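Local coordinates for exoglucanase A (Cellulomonas fimi, PDB 7CBD), which hydrolyses the beta-1,4-glucosidic linkages of cellulose with inversion at the anomeric carbon, releasing cellobiose from non-reducing chain ends, through the family 6 catalytic domain described here, at residues V14-P19 against T50-D55; I193-W198 against V230-N235; T236-E241 against N299-P304; L293-R298 against V362-P367; G368-A373 against Q414-Q419. All coordinates share one frame; numbering follows the deposited sequence.

Contact 1 (V14-P19 against T50-D55); sequences VQYVNP and TAVWMD
Val52 brings one methyl, CG2, to a ring edge and an amide nitrogen at once. Tyr16 offers the edge of its ring, with CE2 3.9 Å from Val52 CG2, while the amide nitrogen ND2 of Asn18 lies 3.8 Å from the same methyl, the two side chains at about a right angle. Beside this junction the two segments are bridged by water. One water donates to both Tyr16 O and Thr50 O, at 2.8 and 3.0 Å. A second accepts from Asn18 N; a third accepts from Asn18 ND2 and donates to Ala51 O; each of these two is also hydrogen-bonded to Thr50 OG1, at 2.7 Å. The hydroxyl thus stands between two bridging waters. These waters join the segment just after strand 14-15 to the lead-in of strand 52-54, and both strands run parallel to strand 87-93 in the central sheet of the distorted barrel of glycoside hydrolase family 6. Asn18 holds the N-cap position of helix 19-30: CG is anti to the backbone N (chi1 176°), which carries the amide toward Val52, and OD1 bonds Thr20 N. Farther out, Tyr16 OH is bound by His72 and Asn75, and Phe89 meets the tyrosine ring edge-to-face.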
# COMPACT_ATOMS: atom_id res chain seq x y z
N VAL A 14 19.50 1.70 -2.88
CA VAL A 14 18.57 2.32 -3.80
C VAL A 14 17.38 1.39 -3.97
O VAL A 14 17.41 0.23 -3.59
CB VAL A 14 19.27 2.65 -5.16
CG1 VAL A 14 19.70 1.37 -5.86
CG2 VAL A 14 18.41 3.51 -6.06
N GLN A 15 16.30 1.91 -4.56
CA GLN A 15 15.12 1.11 -4.86
C GLN A 15 14.87 1.04 -6.36
O GLN A 15 15.14 1.99 -7.10
CB GLN A 15 13.88 1.66 -4.15
CG GLN A 15 13.99 1.66 -2.64
CD GLN A 15 12.70 2.11 -1.98
OE1 GLN A 15 11.62 1.59 -2.29
NE2 GLN A 15 12.79 3.07 -1.08
N TYR A 16 14.35 -0.10 -6.81
CA TYR A 16 14.06 -0.31 -8.23
C TYR A 16 13.05 0.69 -8.75
O TYR A 16 12.01 0.91 -8.12
CB TYR A 16 13.49 -1.71 -8.42
CG TYR A 16 13.02 -2.05 -9.82
CD1 TYR A 16 13.94 -2.23 -10.85
CD2 TYR A 16 11.67 -2.23 -10.11
CE1 TYR A 16 13.52 -2.56 -12.13
CE2 TYR A 16 11.24 -2.57 -11.39
CZ TYR A 16 12.18 -2.74 -12.39
OH TYR A 16 11.79 -3.09 -13.67
N VAL A 17 13.33 1.26 -9.92
CA VAL A 17 12.38 2.11 -10.63
C VAL A 17 11.83 1.33 -11.82
O VAL A 17 12.60 0.82 -12.65
CB VAL A 17 13.03 3.43 -11.06
CG1 VAL A 17 12.05 4.30 -11.83
CG2 VAL A 17 13.53 4.18 -9.83
N ASN A 18 10.51 1.22 -11.90
CA ASN A 18 9.82 0.41 -12.90
C ASN A 18 9.69 1.19 -14.20
O ASN A 18 8.92 2.16 -14.26
CB ASN A 18 8.45 0.02 -12.33
CG ASN A 18 7.59 -0.74 -13.32
OD1 ASN A 18 7.96 -0.95 -14.47
ND2 ASN A 18 6.43 -1.18 -12.85
N PRO A 19 10.41 0.81 -15.26
CA PRO A 19 10.35 1.61 -16.50
C PRO A 19 9.00 1.59 -17.18
O PRO A 19 8.68 2.54 -17.91
CB PRO A 19 11.43 0.97 -17.38
CG PRO A 19 11.51 -0.44 -16.89
CD PRO A 19 11.24 -0.39 -15.41
N THR A 50 8.57 2.35 -7.45
CA THR A 50 7.27 1.79 -7.09
C THR A 50 7.37 0.27 -7.13
O THR A 50 8.21 -0.31 -7.82
CB THR A 50 6.18 2.23 -8.08
OG1 THR A 50 6.58 1.92 -9.42
CG2 THR A 50 5.91 3.72 -7.97
N ALA A 51 6.47 -0.39 -6.39
CA ALA A 51 6.47 -1.84 -6.36
C ALA A 51 5.83 -2.42 -7.61
O ALA A 51 4.92 -1.83 -8.20
CB ALA A 51 5.72 -2.35 -5.13
N VAL A 52 6.32 -3.59 -8.00
CA VAL A 52 5.72 -4.37 -9.07
C VAL A 52 4.76 -5.38 -8.45
O VAL A 52 5.14 -6.16 -7.57
CB VAL A 52 6.81 -5.08 -9.89
CG1 VAL A 52 6.17 -6.06 -10.88
CG2 VAL A 52 7.67 -4.05 -10.61
N TRP A 53 3.50 -5.35 -8.90
CA TRP A 53 2.45 -6.18 -8.33
C TRP A 53 2.27 -7.45 -9.16
O TRP A 53 1.97 -7.37 -10.36
CB TRP A 53 1.12 -5.43 -8.30
CG TRP A 53 1.06 -4.34 -7.28
CD1 TRP A 53 1.85 -3.21 -7.23
CD2 TRP A 53 0.17 -4.26 -6.16
NE1 TRP A 53 1.49 -2.44 -6.15
CE2 TRP A 53 0.47 -3.06 -5.47
CE3 TRP A 53 -0.84 -5.08 -5.67
CZ2 TRP A 53 -0.21 -2.68 -4.32
CZ3 TRP A 53 -1.51 -4.70 -4.52
CH2 TRP A 53 -1.20 -3.51 -3.86
N MET A 54 2.42 -8.61 -8.52
CA MET A 54 2.00 -9.87 -9.13
C MET A 54 0.55 -10.11 -8.71
O MET A 54 0.23 -10.91 -7.83
CB MET A 54 2.93 -11.00 -8.72
CG MET A 54 4.33 -10.87 -9.32
SD MET A 54 4.38 -11.09 -11.11
CE MET A 54 4.84 -9.45 -11.68
N ASP A 55 -0.36 -9.34 -9.33
CA ASP A 55 -1.76 -9.32 -8.90
C ASP A 55 -2.61 -10.40 -9.55
O ASP A 55 -3.81 -10.45 -9.30
CB ASP A 55 -2.39 -7.93 -9.08
CG ASP A 55 -2.34 -7.42 -10.51
OD1 ASP A 55 -1.68 -8.04 -11.36
OD2 ASP A 55 -2.96 -6.37 -10.78
O HOH W 1 10.75 -0.89 -6.36
O HOH W 2 8.94 2.94 -10.39
O HOH W 3 5.21 -0.25 -10.38

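Contact 2 (I193-W198 against V230-N235); sequences IGHSGW and VSDVAN
His195 crosses to segment 230-235 and lies stacked on the amide of Asn235. Its CB starts 3.7 Å from Asp232 OD1. At chi1 66° CG sits between the backbone N and the carbonyl carbon, and the ring comes to lie over the asparagine, the two planes 25° apart. CG faces Asn235 CG, ND1 and CE1 are nearest to Asn235 OD1, and CD2 and NE2 are nearest to Asn235 ND2. At the tip, NE2 is 3.4 Å from Asn235 ND2, at an angle too poor for a hydrogen bond. Trp198 N lies over the opposite face. ND1 bonds Thr237 OG1, and Asn235 OD1 is held by Arg328, so outside partners fix both halves of the stack. The setting is the C-terminal end of parallel strands 187-192 and 228-231, where a barrel-type fold carries its active site; Gly194 lies near Asp149, the predicted proton donor. Pairing continues past the first strand: Ile193 N donates to Val230 O at 2.9 Å, and Asp232 N to Gly194 O at 2.9 Å. A water also donates to Gly194 O and accepts from Val233 N, reaching into the type II beta turn that runs from Asp232 to Asn235.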
# COMPACT_ATOMS: atom_id res chain seq x y z
N ILE A 193 -0.09 -4.98 7.15
CA ILE A 193 -0.80 -4.76 8.41
C ILE A 193 -1.93 -3.74 8.27
O ILE A 193 -2.28 -3.04 9.22
CB ILE A 193 0.15 -4.42 9.58
CG1 ILE A 193 0.94 -3.13 9.31
CG2 ILE A 193 1.06 -5.59 9.87
CD1 ILE A 193 1.49 -2.51 10.57
N GLY A 194 -2.55 -3.68 7.09
CA GLY A 194 -3.67 -2.76 6.97
C GLY A 194 -3.22 -1.34 7.23
O GLY A 194 -2.13 -0.92 6.83
N HIS A 195 -4.07 -0.57 7.91
CA HIS A 195 -3.78 0.82 8.22
C HIS A 195 -4.58 1.21 9.46
O HIS A 195 -5.45 0.46 9.92
CB HIS A 195 -4.12 1.75 7.05
CG HIS A 195 -5.58 1.82 6.72
ND1 HIS A 195 -6.36 2.92 7.00
CD2 HIS A 195 -6.41 0.90 6.16
CE1 HIS A 195 -7.60 2.69 6.61
NE2 HIS A 195 -7.66 1.48 6.10
N SER A 196 -4.32 2.41 9.98
CA SER A 196 -4.94 2.79 11.24
C SER A 196 -6.45 2.92 11.15
O SER A 196 -7.15 2.71 12.15
CB SER A 196 -4.34 4.09 11.79
OG SER A 196 -4.43 5.15 10.85
N GLY A 197 -6.99 3.28 9.98
CA GLY A 197 -8.43 3.39 9.83
C GLY A 197 -9.15 2.06 9.80
O GLY A 197 -10.39 2.04 9.76
N TRP A 198 -8.42 0.95 9.82
CA TRP A 198 -8.98 -0.39 9.89
C TRP A 198 -8.67 -1.05 11.22
O TRP A 198 -9.56 -1.62 11.86
CB TRP A 198 -8.39 -1.21 8.73
CG TRP A 198 -8.91 -2.62 8.57
CD1 TRP A 198 -9.96 -3.22 9.21
CD2 TRP A 198 -8.38 -3.60 7.68
NE1 TRP A 198 -10.11 -4.51 8.77
CE2 TRP A 198 -9.15 -4.77 7.83
CE3 TRP A 198 -7.32 -3.61 6.76
CZ2 TRP A 198 -8.90 -5.93 7.10
CZ3 TRP A 198 -7.07 -4.75 6.04
CH2 TRP A 198 -7.85 -5.90 6.22
N VAL A 230 4.27 -3.80 6.79
CA VAL A 230 4.02 -2.62 5.95
C VAL A 230 2.57 -2.17 6.10
O VAL A 230 1.64 -2.99 6.02
CB VAL A 230 4.40 -2.86 4.47
CG1 VAL A 230 3.74 -4.11 3.90
CG2 VAL A 230 4.11 -1.63 3.62
N SER A 231 2.38 -0.87 6.35
CA SER A 231 1.05 -0.30 6.51
C SER A 231 0.71 0.63 5.35
O SER A 231 1.58 1.09 4.61
CB SER A 231 0.91 0.44 7.85
OG SER A 231 1.36 1.79 7.75
N ASP A 232 -0.60 0.87 5.21
CA ASP A 232 -1.16 1.85 4.29
C ASP A 232 -1.06 1.42 2.83
O ASP A 232 -1.25 2.27 1.94
CB ASP A 232 -0.53 3.25 4.47
CG ASP A 232 -1.55 4.38 4.49
OD1 ASP A 232 -2.77 4.15 4.58
OD2 ASP A 232 -1.08 5.55 4.46
N VAL A 233 -0.76 0.14 2.54
CA VAL A 233 -0.60 -0.19 1.13
C VAL A 233 -1.91 0.01 0.37
O VAL A 233 -2.99 -0.43 0.78
CB VAL A 233 0.21 -1.45 0.78
CG1 VAL A 233 0.91 -2.12 1.97
CG2 VAL A 233 -0.51 -2.36 -0.16
N ALA A 234 -1.80 0.75 -0.72
CA ALA A 234 -2.91 1.11 -1.58
C ALA A 234 -3.98 1.93 -0.87
O ALA A 234 -5.07 2.10 -1.41
CB ALA A 234 -3.53 -0.10 -2.28
N ASN A 235 -3.68 2.47 0.31
CA ASN A 235 -4.61 3.31 1.05
C ASN A 235 -4.08 4.73 1.09
O ASN A 235 -3.08 5.07 0.45
CB ASN A 235 -4.89 2.73 2.45
CG ASN A 235 -6.30 3.06 2.94
OD1 ASN A 235 -6.56 4.16 3.43
ND2 ASN A 235 -7.22 2.11 2.79
O HOH W 4 -1.50 -2.02 4.34

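Contact 3 (T236-E241 against N299-P304); sequences TTPLEE and NGWGGP
The indole of Trp301 meets Thr236 along its edge, where NE1 donates to Thr236 O at 2.7 Å. The bond is short but bent, 142° at the hydrogen, and the acceptor lies somewhat out of the ring plane. On the benzene half, CZ2 is 3.8 Å from Thr236 OG1, so the threonine touches the indole with both its carbonyl and its side chain. Pro238 reaches the ring obliquely, CD standing 4.1 Å from Trp301 CD1. With CG of the tryptophan anti to its carbonyl carbon, chi1 of -69° and chi2 of 107° together bring NE1 to Thr236 O.

The second flat group is the amide of Asn299. Its ND2 makes a weak bond to Thr237 O, 3.4 Å away, and has a stronger partner in Asp232 OD2. The CB of Asn299 is close to two carbonyls, with Thr237 O at 3.1 Å and Thr236 O near by. Main-chain atoms add to the joint: the CA-H of Pro238 points at Asn299 O, and a water donates to that oxygen at 2.7 Å while accepting from Leu239 N. Asn299 O therefore serves the opposing segment both directly and through solvent.

Neither segment contains regular secondary structure. They belong to loops that follow neighbouring parallel strands, 228-231 and 291-295, and the side chain of Thr236 is about 6 Å from that of Asp371, a predicted active-site aspartate. Leu239 and Asn299 rest on Val294 of strand 291-295, whereas Thr237 and Leu239 also touch helix 270-283 through Glu270 and Ile271.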
# COMPACT_ATOMS: atom_id res chain seq x y z
N THR A 236 -4.80 5.59 1.81
CA THR A 236 -4.55 7.02 1.81
C THR A 236 -4.46 7.62 3.20
O THR A 236 -4.31 8.84 3.32
CB THR A 236 -5.61 7.77 1.00
OG1 THR A 236 -6.91 7.52 1.56
CG2 THR A 236 -5.60 7.31 -0.45
N THR A 237 -4.51 6.82 4.26
CA THR A 237 -4.48 7.38 5.60
C THR A 237 -3.19 8.17 5.78
O THR A 237 -2.11 7.67 5.42
CB THR A 237 -4.57 6.25 6.61
OG1 THR A 237 -5.81 5.57 6.41
CG2 THR A 237 -4.52 6.80 8.03
N PRO A 238 -3.24 9.41 6.28
CA PRO A 238 -2.05 10.26 6.26
C PRO A 238 -0.91 9.70 7.09
O PRO A 238 -1.10 8.97 8.06
CB PRO A 238 -2.53 11.60 6.84
CG PRO A 238 -3.84 11.32 7.45
CD PRO A 238 -4.43 10.14 6.74
N LEU A 239 0.30 10.08 6.68
CA LEU A 239 1.49 9.76 7.46
C LEU A 239 1.39 10.38 8.85
O LEU A 239 1.60 9.70 9.86
CB LEU A 239 2.72 10.27 6.71
CG LEU A 239 4.07 9.88 7.30
CD1 LEU A 239 4.25 8.36 7.29
CD2 LEU A 239 5.19 10.57 6.54
N GLU A 240 1.06 11.67 8.91
CA GLU A 240 0.84 12.38 10.16
C GLU A 240 -0.35 13.31 9.99
O GLU A 240 -0.59 13.84 8.90
CB GLU A 240 2.05 13.23 10.57
CG GLU A 240 3.22 12.42 11.09
CD GLU A 240 4.20 13.26 11.89
OE1 GLU A 240 4.91 14.07 11.27
OE2 GLU A 240 4.27 13.09 13.13
N GLU A 241 -1.09 13.50 11.08
CA GLU A 241 -2.08 14.56 11.15
C GLU A 241 -1.44 15.73 11.89
O GLU A 241 -1.38 15.72 13.13
CB GLU A 241 -3.34 14.09 11.89
CG GLU A 241 -4.28 13.25 11.03
CD GLU A 241 -5.00 14.05 9.95
OE1 GLU A 241 -4.81 15.29 9.88
OE2 GLU A 241 -5.76 13.45 9.17
N ASN A 299 -0.91 9.22 0.29
CA ASN A 299 -1.40 9.63 1.60
C ASN A 299 -1.00 11.06 1.97
O ASN A 299 -1.04 11.42 3.15
CB ASN A 299 -0.99 8.64 2.70
CG ASN A 299 0.51 8.60 2.95
OD1 ASN A 299 1.28 9.32 2.32
ND2 ASN A 299 0.92 7.74 3.87
N GLY A 300 -0.63 11.89 0.98
CA GLY A 300 -0.14 13.23 1.29
C GLY A 300 -1.23 14.21 1.71
O GLY A 300 -0.99 15.07 2.56
N TRP A 301 -2.41 14.12 1.10
CA TRP A 301 -3.52 15.04 1.41
C TRP A 301 -3.09 16.51 1.37
O TRP A 301 -3.29 17.27 2.32
CB TRP A 301 -4.20 14.67 2.73
CG TRP A 301 -4.93 13.38 2.63
CD1 TRP A 301 -4.57 12.18 3.17
CD2 TRP A 301 -6.14 13.15 1.89
NE1 TRP A 301 -5.49 11.21 2.82
CE2 TRP A 301 -6.46 11.78 2.03
CE3 TRP A 301 -6.98 13.96 1.12
CZ2 TRP A 301 -7.59 11.21 1.44
CZ3 TRP A 301 -8.10 13.40 0.53
CH2 TRP A 301 -8.39 12.04 0.69
N GLY A 302 -2.49 16.90 0.25
CA GLY A 302 -2.06 18.26 0.03
C GLY A 302 -3.00 19.03 -0.87
O GLY A 302 -4.19 18.72 -0.99
N GLY A 303 -2.46 20.07 -1.50
CA GLY A 303 -3.26 20.94 -2.33
C GLY A 303 -4.00 21.97 -1.51
O GLY A 303 -3.83 22.08 -0.29
N PRO A 304 -4.85 22.76 -2.18
CA PRO A 304 -5.50 23.90 -1.51
C PRO A 304 -6.47 23.51 -0.41
O PRO A 304 -6.77 24.35 0.45
CB PRO A 304 -6.21 24.64 -2.65
CG PRO A 304 -6.37 23.61 -3.73
CD PRO A 304 -5.18 22.70 -3.62
O HOH W 5 0.68 12.52 4.91

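Contact 4 (L293-R298 against V362-P367); sequences LVDTSR and VWIKPP
An Asx turn at the end of a parallel strand pair organises this part of the family 6 barrel. Strands 291-295 and 358-362 are bridged at Asp295 and Val362: Val362 N donates to Val294 O, and Thr296 N to Val362 O at 2.9 Å. Asp295 then gathers the loops beyond. Its CG is anti to the backbone N (chi1 -177°), and the carboxylate reaches the backbone of segment 362-367. OD2 accepts from Lys365 N at 3.0 Å on its syn side, in an almost straight bond of 179°, though 33° out of the carboxylate plane, and also from Ala234 N; OD1 takes a weak bond from Ile364 N. From one face of the carboxylate, Ser297 N and Ser297 OG both donate to OD1, the hydroxyl at 2.7 Å. The N-H bond closes the Asx turn; Ser297 CA lies over the Trp363 indole, 3.6 Å from the centroid of the five-membered ring, a CH-pi contact. Thr296 OG1 lies at the edge of that ring, and both it and Trp363 NE1 bond Arg344 O. Arg298 forms a salt bridge with Asp371, a predicted active-site aspartate, and Lys365 NZ bonds Ser370 O. Lys365 CG lies over one guanidinium face, toward its rim, 3.6 Å from Arg298 CZ.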
# COMPACT_ATOMS: atom_id res chain seq x y z
N LEU A 293 7.32 -0.45 7.40
CA LEU A 293 7.25 0.37 6.21
C LEU A 293 5.89 1.05 6.17
O LEU A 293 4.90 0.49 6.65
CB LEU A 293 7.36 -0.47 4.93
CG LEU A 293 8.60 -1.35 4.76
CD1 LEU A 293 8.43 -2.22 3.53
CD2 LEU A 293 9.85 -0.49 4.64
N VAL A 294 5.83 2.25 5.59
CA VAL A 294 4.56 2.89 5.24
C VAL A 294 4.56 3.13 3.73
O VAL A 294 5.52 3.67 3.19
CB VAL A 294 4.32 4.21 5.99
CG1 VAL A 294 2.98 4.81 5.58
CG2 VAL A 294 4.34 4.00 7.48
N ASP A 295 3.47 2.72 3.07
CA ASP A 295 3.22 3.07 1.68
C ASP A 295 2.74 4.51 1.65
O ASP A 295 1.61 4.81 2.05
CB ASP A 295 2.14 2.15 1.11
CG ASP A 295 1.87 2.39 -0.36
OD1 ASP A 295 2.48 3.31 -0.95
OD2 ASP A 295 1.05 1.66 -0.95
N THR A 296 3.62 5.41 1.19
CA THR A 296 3.34 6.85 1.14
C THR A 296 2.91 7.31 -0.25
O THR A 296 2.90 8.51 -0.54
CB THR A 296 4.56 7.63 1.61
OG1 THR A 296 5.70 7.25 0.84
CG2 THR A 296 4.85 7.35 3.08
N SER A 297 2.51 6.37 -1.11
CA SER A 297 2.21 6.69 -2.50
C SER A 297 1.08 7.71 -2.64
O SER A 297 1.12 8.55 -3.55
CB SER A 297 1.85 5.42 -3.26
OG SER A 297 0.84 4.67 -2.60
N ARG A 298 0.05 7.63 -1.79
CA ARG A 298 -1.15 8.42 -2.02
C ARG A 298 -1.74 8.98 -0.73
O ARG A 298 -2.95 9.24 -0.67
CB ARG A 298 -2.20 7.61 -2.80
CG ARG A 298 -1.70 7.11 -4.15
CD ARG A 298 -2.77 6.40 -4.95
NE ARG A 298 -3.28 5.24 -4.22
CZ ARG A 298 -4.23 4.42 -4.66
NH1 ARG A 298 -4.81 4.64 -5.84
NH2 ARG A 298 -4.63 3.40 -3.91
N VAL A 362 8.00 3.80 1.23
CA VAL A 362 7.96 3.12 -0.05
C VAL A 362 6.68 3.52 -0.77
O VAL A 362 5.70 3.94 -0.14
CB VAL A 362 8.01 1.58 0.11
CG1 VAL A 362 9.41 1.13 0.50
CG2 VAL A 362 7.01 1.14 1.17
N TRP A 363 6.69 3.40 -2.09
CA TRP A 363 5.47 3.51 -2.90
C TRP A 363 5.13 2.09 -3.34
O TRP A 363 5.67 1.59 -4.34
CB TRP A 363 5.66 4.43 -4.10
CG TRP A 363 5.68 5.88 -3.74
CD1 TRP A 363 5.61 6.43 -2.48
CD2 TRP A 363 5.78 6.97 -4.65
NE1 TRP A 363 5.64 7.80 -2.57
CE2 TRP A 363 5.76 8.16 -3.89
CE3 TRP A 363 5.88 7.06 -6.04
CZ2 TRP A 363 5.84 9.42 -4.48
CZ3 TRP A 363 5.97 8.31 -6.63
CH2 TRP A 363 5.95 9.48 -5.85
N ILE A 364 4.25 1.44 -2.59
CA ILE A 364 3.83 0.10 -2.96
C ILE A 364 2.78 0.16 -4.06
O ILE A 364 2.99 -0.34 -5.17
CB ILE A 364 3.38 -0.72 -1.73
CG1 ILE A 364 4.49 -0.80 -0.67
CG2 ILE A 364 2.98 -2.12 -2.16
CD1 ILE A 364 5.81 -1.39 -1.16
N LYS A 365 1.65 0.81 -3.79
CA LYS A 365 0.72 1.11 -4.87
C LYS A 365 1.37 2.14 -5.81
O LYS A 365 1.91 3.14 -5.33
CB LYS A 365 -0.55 1.71 -4.29
CG LYS A 365 -1.59 2.08 -5.33
CD LYS A 365 -2.24 0.84 -5.93
CE LYS A 365 -3.33 1.24 -6.93
NZ LYS A 365 -4.13 0.07 -7.40
N PRO A 366 1.34 1.94 -7.12
CA PRO A 366 1.93 2.94 -8.04
C PRO A 366 0.94 4.06 -8.30
O PRO A 366 -0.17 3.81 -8.80
CB PRO A 366 2.20 2.13 -9.32
CG PRO A 366 2.10 0.66 -8.90
CD PRO A 366 1.03 0.68 -7.83
N PRO A 367 1.30 5.31 -7.98
CA PRO A 367 0.38 6.42 -8.23
C PRO A 367 -0.08 6.46 -9.68
O PRO A 367 0.72 6.31 -10.61
CB PRO A 367 1.21 7.66 -7.87
CG PRO A 367 2.18 7.15 -6.85
CD PRO A 367 2.52 5.75 -7.28

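Contact 5 (G368-A373 against Q414-Q419); sequences GESDGA and QWFEEQ
Trp415 and Phe416 both hold CG anti to the backbone N (chi1 -169° and -165°); their CB atoms point away from segment 368-373 and toward it, respectively, so one torsion takes the indole to Gly368 and the phenyl ring to Ser370. That segment, with an ST turn at Ser370, is an active-site loop of the family 6 barrel and carries Asp371, a predicted active-site aspartate. A single backbone bridge pairs Glu369 with Trp415 and ties the loop to the start of helix 417-425, where Phe416 is the N-cap. Phe416 N donates to Gly368 O at 2.8 Å, nearly in line with the carbonyl bond, and Ser370 N returns a bond to Gln414 O at 2.9 Å. Gly368 O also sits over a face of the indole, and Gly368 CA makes a CH-pi contact with its six-membered ring, 4.1 Å from the centroid. Ser370 CB and OG are each 4.0 Å from Phe416 CD1. Ser370 OG closes the ST turn by accepting from Gly372 N at 3.0 Å, and also bonds Pro410 O. Asp371 OD2 accepts from Asn336 N. Gln419 NE2 bonds Asn336, and one water donates to Gln419 OE1 and Glu369 O, both at 2.7 Å, while accepting from Gly368 N.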
# COMPACT_ATOMS: atom_id res chain seq x y z
N GLY A 368 -1.39 6.65 -9.87
CA GLY A 368 -1.99 6.68 -11.18
C GLY A 368 -2.75 5.42 -11.54
O GLY A 368 -3.62 5.48 -12.42
N GLU A 369 -2.47 4.30 -10.89
CA GLU A 369 -3.21 3.07 -11.15
C GLU A 369 -4.49 3.05 -10.34
O GLU A 369 -4.48 3.32 -9.13
CB GLU A 369 -2.34 1.86 -10.82
CG GLU A 369 -1.18 1.72 -11.80
CD GLU A 369 -0.33 0.48 -11.60
OE1 GLU A 369 -0.66 -0.37 -10.73
OE2 GLU A 369 0.66 0.35 -12.33
N SER A 370 -5.60 2.72 -11.00
CA SER A 370 -6.90 2.69 -10.35
C SER A 370 -6.97 1.60 -9.29
O SER A 370 -6.29 0.57 -9.37
CB SER A 370 -7.97 2.42 -11.40
OG SER A 370 -9.26 2.36 -10.82
N ASP A 371 -7.82 1.82 -8.29
CA ASP A 371 -8.14 0.80 -7.29
C ASP A 371 -9.25 -0.13 -7.74
O ASP A 371 -9.46 -1.17 -7.10
CB ASP A 371 -8.57 1.44 -5.97
CG ASP A 371 -7.48 2.29 -5.35
OD1 ASP A 371 -6.29 1.96 -5.53
OD2 ASP A 371 -7.82 3.28 -4.68
N GLY A 372 -9.97 0.21 -8.79
CA GLY A 372 -11.11 -0.56 -9.23
C GLY A 372 -12.04 0.31 -10.03
O GLY A 372 -12.03 1.54 -9.93
N ALA A 373 -12.86 -0.33 -10.86
CA ALA A 373 -13.75 0.39 -11.75
C ALA A 373 -14.95 0.94 -10.98
O ALA A 373 -15.45 0.32 -10.04
CB ALA A 373 -14.22 -0.51 -12.89
N GLN A 414 -5.26 -0.18 -14.09
CA GLN A 414 -5.28 0.62 -15.30
C GLN A 414 -5.03 2.09 -14.98
O GLN A 414 -5.28 2.56 -13.87
CB GLN A 414 -6.62 0.46 -16.01
CG GLN A 414 -6.89 -0.96 -16.49
CD GLN A 414 -5.89 -1.41 -17.53
OE1 GLN A 414 -5.78 -0.81 -18.60
NE2 GLN A 414 -5.15 -2.47 -17.23
N TRP A 415 -4.52 2.82 -15.98
CA TRP A 415 -4.18 4.23 -15.78
C TRP A 415 -5.44 5.06 -15.58
O TRP A 415 -6.38 4.99 -16.38
CB TRP A 415 -3.39 4.77 -16.96
CG TRP A 415 -2.84 6.09 -16.64
CD1 TRP A 415 -3.31 7.31 -17.03
CD2 TRP A 415 -1.73 6.36 -15.77
NE1 TRP A 415 -2.56 8.31 -16.48
CE2 TRP A 415 -1.58 7.75 -15.71
CE3 TRP A 415 -0.83 5.54 -15.06
CZ2 TRP A 415 -0.58 8.35 -14.96
CZ3 TRP A 415 0.16 6.15 -14.32
CH2 TRP A 415 0.28 7.54 -14.28
N PHE A 416 -5.45 5.87 -14.53
CA PHE A 416 -6.61 6.67 -14.15
C PHE A 416 -6.23 8.14 -14.32
O PHE A 416 -5.66 8.76 -13.42
CB PHE A 416 -6.97 6.34 -12.70
CG PHE A 416 -8.34 6.79 -12.27
CD1 PHE A 416 -8.88 6.33 -11.08
CD2 PHE A 416 -9.10 7.68 -13.04
CE1 PHE A 416 -10.13 6.74 -10.66
CE2 PHE A 416 -10.36 8.09 -12.61
CZ PHE A 416 -10.87 7.62 -11.43
N GLU A 417 -6.57 8.69 -15.49
CA GLU A 417 -6.05 9.99 -15.92
C GLU A 417 -6.36 11.10 -14.92
O GLU A 417 -5.45 11.81 -14.47
CB GLU A 417 -6.63 10.33 -17.29
CG GLU A 417 -6.00 11.56 -17.94
CD GLU A 417 -4.66 11.26 -18.58
OE1 GLU A 417 -4.21 10.10 -18.52
OE2 GLU A 417 -4.04 12.19 -19.14
N GLU A 418 -7.64 11.27 -14.59
CA GLU A 418 -8.06 12.36 -13.71
C GLU A 418 -7.49 12.18 -12.32
O GLU A 418 -7.08 13.16 -11.67
CB GLU A 418 -9.58 12.42 -13.64
CG GLU A 418 -10.26 12.64 -14.97
CD GLU A 418 -10.83 11.36 -15.54
OE1 GLU A 418 -10.10 10.35 -15.57
OE2 GLU A 418 -12.01 11.39 -15.96
N GLN A 419 -7.47 10.94 -11.83
CA GLN A 419 -6.95 10.68 -10.50
C GLN A 419 -5.47 11.03 -10.41
O GLN A 419 -5.03 11.62 -9.42
CB GLN A 419 -7.16 9.21 -10.15
CG GLN A 419 -6.68 8.84 -8.77
CD GLN A 419 -6.78 7.36 -8.53
OE1 GLN A 419 -6.17 6.56 -9.24
NE2 GLN A 419 -7.57 6.97 -7.53
O HOH W 6 -3.74 5.81 -8.25

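From the N terminus, contact 1 closes a largely helical excursion between strands 14-15 and 52-54. Contact 2 then spans the connection from strand 187-192 to strand 228-231. Contacts 3 and 4 cross, their segments alternating along the chain: 236-241, 293-298, 299-304, 362-367, so the two closures overlap along the chain. Contact 5 closes last, joining the 368-373 loop to helix 417-425. None of the five nests inside another. Contacts 1, 2 and 4 share the central sheet; Trp53 of contact 1 bonds Ile364 of contact 4. Backbone bonds from Ser231 to Leu293 and Asp295 couple contacts 2 and 4, and Pro367 packs on Trp415 between contacts 4 and 5.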